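Local coordinates for protein ribokinase (PDB 6WHJ) that probably catalyses the magnesium- and ATP-dependent phosphorylation of D-ribose at O-5, giving D-ribose 5-phosphate for nucleotide synthesis and the pentose phosphate pathway, at residues Ile193-Glu198 with Cys275-Phe280; Phe238-Gly241 with Ser245-Val248. All blocks are in the same frame, centred on the assembly; numbering follows the deposited sequence.

Interaction 1: Ile193-Glu198 with Cys275-Phe280; sequences IFCPNE and CFIGSF
Ile277 reaches Cys195 with its outermost methyl: Ile277 CD1 lies 3.8 Å from Cys195 CB and 4.1 Å from Cys195 SG. Two successive bends in the isoleucine chain (chi1 -67°, chi2 -64°) bring that methyl forward while CG2 stays beside its own carbonyl carbon. One helical turn further on, Phe280 approaches Ile193 at a slant; with its CG swung anti to the backbone N (chi1 177°), the ring brings Phe280 CE2 to 4.2 Å from Ile193 CG2. In this PfkB-family kinase the pair of touches seats helix 272-287 on the large sheet at strand 193-194 and the loop after it. All four side chains are buried, and no hydrogen bond crosses between the segments; the touching pairs are apolar side chains. Phe280 also rests on Leu237 of the adjoining strand and on Ala307 of helix 301-318. Along the helix, Cys275 O accepts from both Ser279 N and Ser279 OG, which arrive from opposite faces of its plane. Beyond the cysteine, Asn197, predicted to bind ATP, caps the next helix through OD1 on Glu200 N.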
# COMPACT_ATOMS: atom_id res chain seq x y z
N ILE B 193 13.76 -23.40 20.49
CA ILE B 193 12.56 -22.81 21.07
C ILE B 193 11.68 -22.28 19.95
O ILE B 193 12.09 -21.37 19.21
CB ILE B 193 12.89 -21.70 22.07
CG1 ILE B 193 13.76 -22.25 23.21
CG2 ILE B 193 11.61 -21.02 22.57
CD1 ILE B 193 14.36 -21.20 24.10
N PHE B 194 10.46 -22.81 19.84
CA PHE B 194 9.52 -22.47 18.78
C PHE B 194 8.43 -21.57 19.35
O PHE B 194 7.87 -21.88 20.42
CB PHE B 194 8.94 -23.76 18.19
CG PHE B 194 8.15 -23.58 16.92
CD1 PHE B 194 8.70 -22.93 15.82
CD2 PHE B 194 6.88 -24.12 16.81
CE1 PHE B 194 7.99 -22.79 14.65
CE2 PHE B 194 6.16 -23.98 15.64
CZ PHE B 194 6.72 -23.31 14.56
N CYS B 195 8.15 -20.45 18.68
CA CYS B 195 7.27 -19.40 19.21
C CYS B 195 6.14 -19.08 18.24
O CYS B 195 6.09 -17.99 17.65
CB CYS B 195 8.06 -18.13 19.51
SG CYS B 195 9.43 -18.40 20.62
N PRO B 196 5.19 -19.99 18.07
CA PRO B 196 4.03 -19.69 17.24
C PRO B 196 2.95 -19.00 18.05
O PRO B 196 2.88 -19.11 19.28
CB PRO B 196 3.57 -21.08 16.79
CG PRO B 196 3.84 -21.91 17.99
CD PRO B 196 5.13 -21.37 18.58
N ASN B 197 2.08 -18.29 17.34
CA ASN B 197 0.83 -17.91 17.98
C ASN B 197 -0.19 -19.00 17.69
O ASN B 197 0.13 -20.02 17.07
CB ASN B 197 0.42 -16.50 17.55
CG ASN B 197 0.03 -16.40 16.09
OD1 ASN B 197 -0.24 -17.39 15.40
ND2 ASN B 197 0.07 -15.17 15.58
N GLU B 198 -1.44 -18.83 18.13
CA GLU B 198 -2.41 -19.92 17.99
C GLU B 198 -2.61 -20.30 16.53
O GLU B 198 -2.50 -21.48 16.16
CB GLU B 198 -3.75 -19.55 18.62
CG GLU B 198 -4.49 -20.78 19.13
CD GLU B 198 -5.83 -20.46 19.74
OE1 GLU B 198 -6.62 -21.41 19.93
OE2 GLU B 198 -6.10 -19.27 20.00
N CYS B 275 7.91 -7.07 19.88
CA CYS B 275 8.45 -6.61 21.15
C CYS B 275 8.50 -7.75 22.15
O CYS B 275 9.47 -7.88 22.91
CB CYS B 275 7.61 -5.44 21.67
SG CYS B 275 7.95 -4.97 23.37
N PHE B 276 7.49 -8.62 22.14
CA PHE B 276 7.50 -9.78 23.02
C PHE B 276 8.65 -10.71 22.68
O PHE B 276 9.37 -11.18 23.56
CB PHE B 276 6.17 -10.53 22.96
CG PHE B 276 6.10 -11.73 23.87
CD1 PHE B 276 6.59 -12.96 23.46
CD2 PHE B 276 5.55 -11.62 25.13
CE1 PHE B 276 6.53 -14.06 24.30
CE2 PHE B 276 5.48 -12.72 25.97
CZ PHE B 276 5.97 -13.94 25.56
N ILE B 277 8.83 -11.01 21.39
CA ILE B 277 9.91 -11.91 21.01
C ILE B 277 11.26 -11.31 21.36
O ILE B 277 12.12 -11.98 21.95
CB ILE B 277 9.81 -12.27 19.51
CG1 ILE B 277 8.56 -13.10 19.23
CG2 ILE B 277 11.07 -13.00 19.05
CD1 ILE B 277 8.58 -14.43 19.91
N GLY B 278 11.44 -10.01 21.08
CA GLY B 278 12.71 -9.37 21.40
C GLY B 278 13.02 -9.37 22.88
O GLY B 278 14.13 -9.73 23.29
N SER B 279 12.04 -8.97 23.71
CA SER B 279 12.26 -8.95 25.16
C SER B 279 12.50 -10.35 25.71
O SER B 279 13.39 -10.54 26.54
CB SER B 279 11.06 -8.31 25.85
OG SER B 279 10.80 -7.05 25.29
N PHE B 280 11.74 -11.33 25.22
CA PHE B 280 11.95 -12.72 25.62
C PHE B 280 13.40 -13.14 25.37
O PHE B 280 14.02 -13.78 26.22
CB PHE B 280 10.99 -13.63 24.85
CG PHE B 280 11.17 -15.08 25.12
CD1 PHE B 280 10.84 -15.62 26.36
CD2 PHE B 280 11.74 -15.92 24.16
CE1 PHE B 280 11.02 -16.98 26.62
CE2 PHE B 280 11.94 -17.28 24.41
CZ PHE B 280 11.57 -17.81 25.65

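Interaction 2: Phe238-Gly241 with Ser245-Val248; sequences FTLG and SRIV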
# COMPACT_ATOMS: atom_id res chain seq x y z
N PHE B 238 3.75 -20.88 23.07
CA PHE B 238 2.54 -20.46 22.36
C PHE B 238 2.21 -19.03 22.76
O PHE B 238 2.10 -18.73 23.95
CB PHE B 238 1.35 -21.36 22.69
CG PHE B 238 1.45 -22.74 22.13
CD1 PHE B 238 1.02 -22.99 20.84
CD2 PHE B 238 1.92 -23.79 22.90
CE1 PHE B 238 1.09 -24.27 20.32
CE2 PHE B 238 2.00 -25.07 22.38
CZ PHE B 238 1.58 -25.31 21.09
N THR B 239 2.09 -18.16 21.77
CA THR B 239 1.60 -16.80 21.97
C THR B 239 0.09 -16.78 21.79
O THR B 239 -0.41 -17.18 20.74
CB THR B 239 2.27 -15.83 21.00
OG1 THR B 239 3.58 -15.52 21.48
CG2 THR B 239 1.44 -14.57 20.84
N LEU B 240 -0.62 -16.29 22.80
CA LEU B 240 -2.07 -16.40 22.83
C LEU B 240 -2.73 -15.03 22.89
O LEU B 240 -3.91 -14.93 23.25
CB LEU B 240 -2.50 -17.26 24.02
CG LEU B 240 -1.94 -18.69 23.98
CD1 LEU B 240 -2.49 -19.53 25.12
CD2 LEU B 240 -2.20 -19.35 22.62
N GLY B 241 -2.00 -13.98 22.53
CA GLY B 241 -2.57 -12.64 22.50
C GLY B 241 -3.02 -12.21 23.87
O GLY B 241 -2.28 -12.32 24.85
N SER B 245 0.59 -16.27 27.30
CA SER B 245 1.40 -17.23 26.57
C SER B 245 1.40 -18.56 27.31
O SER B 245 0.89 -18.69 28.42
CB SER B 245 2.83 -16.73 26.33
OG SER B 245 3.33 -16.04 27.46
N ARG B 246 1.97 -19.57 26.66
CA ARG B 246 1.95 -20.93 27.17
C ARG B 246 3.24 -21.61 26.75
O ARG B 246 3.50 -21.72 25.55
CB ARG B 246 0.74 -21.69 26.65
CG ARG B 246 -0.34 -21.89 27.67
CD ARG B 246 0.04 -23.01 28.60
NE ARG B 246 0.07 -24.30 27.91
CZ ARG B 246 -0.90 -25.21 27.98
NH1 ARG B 246 -1.97 -24.98 28.73
NH2 ARG B 246 -0.79 -26.36 27.33
N ILE B 247 4.03 -22.05 27.72
CA ILE B 247 5.27 -22.76 27.46
C ILE B 247 5.02 -24.24 27.70
O ILE B 247 4.59 -24.63 28.79
CB ILE B 247 6.40 -22.24 28.36
CG1 ILE B 247 6.62 -20.75 28.13
CG2 ILE B 247 7.69 -23.01 28.09
CD1 ILE B 247 7.43 -20.09 29.20
N VAL B 248 5.29 -25.06 26.69
CA VAL B 248 5.16 -26.50 26.80
C VAL B 248 6.50 -27.12 26.49
O VAL B 248 7.12 -26.80 25.47
CB VAL B 248 4.08 -27.06 25.85
CG1 VAL B 248 3.91 -28.56 26.07
CG2 VAL B 248 2.75 -26.34 26.07
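Phe238 and Arg246 face each other as the hydrogen-bonded pair of a beta hairpin, strands 235-239 and 245-249, at the antiparallel end of the large sheet of this ribokinase fold; the end of its first strand and the residues that follow, Thr239 to Gly241, belong to the predicted ATP site. Two backbone bonds close the pair. Phe238 N donates to Arg246 O at 2.6 Å, and Arg246 N returns a bond of 2.8 Å to Phe238 O. Neither is quite straight, the N-H...O angles being 155° and 142°. Thr239 and Ser245 form the next pair, a non-hydrogen-bonded one, with their side chains on the other face of the sheet; there Ser245 packs on Leu237 and its hydroxyl makes a weak hydrogen bond to Val258 O.

The apolar contacts gather on the face carrying Phe238 and Arg246. The two CB atoms of that pair lie 4.0 Å apart. With its CG turned beside the backbone N (chi1 -70°), the phenyl ring leans along the partner strand, and Val248 CG2 meets its edge, near the ring plane, 4.0 Å from Phe238 CE2. Met219 and Val223 of helix 216-228 pack against the same aromatic side chain. From the turn, Leu240 CD1 comes to 4.1 Å from Arg246 CG, so the aliphatic part of the arginine touches both the leucine and the phenylalanine CB.

As for charge, the arginine chain bends at chi2 and chi3, and its end leads away from the opposite strand to a salt bridge between NH1 and Asp216 OD1. Across the strands, Ser245 CB lies 3.2 Å from Phe238 O, the carbonyl that accepts from Arg246 N.

Followed from the N terminus, the chain has already built five strands of the large sheet when it reaches strand 193-194 and the predicted ATP-site residue Asn197; it then passes through helices 198-205 and 216-228 before entering the hairpin. Interaction 2 closes the short turn between 238-241 and 245-248. Only after strand 255-258 does helix 272-287 return to strand 193-194, so interaction 1 closes the long loop and encloses interaction 2 entirely; the two do not cross. They meet directly, strands 193-194 and 235-239 being neighbours in one sheet: Pro196 O probably accepts a hydrogen bond from Thr239 N (2.8 Å), and Phe276 packs against Ser245. Together they tie helix, sheet and hairpin around the probable nucleotide site.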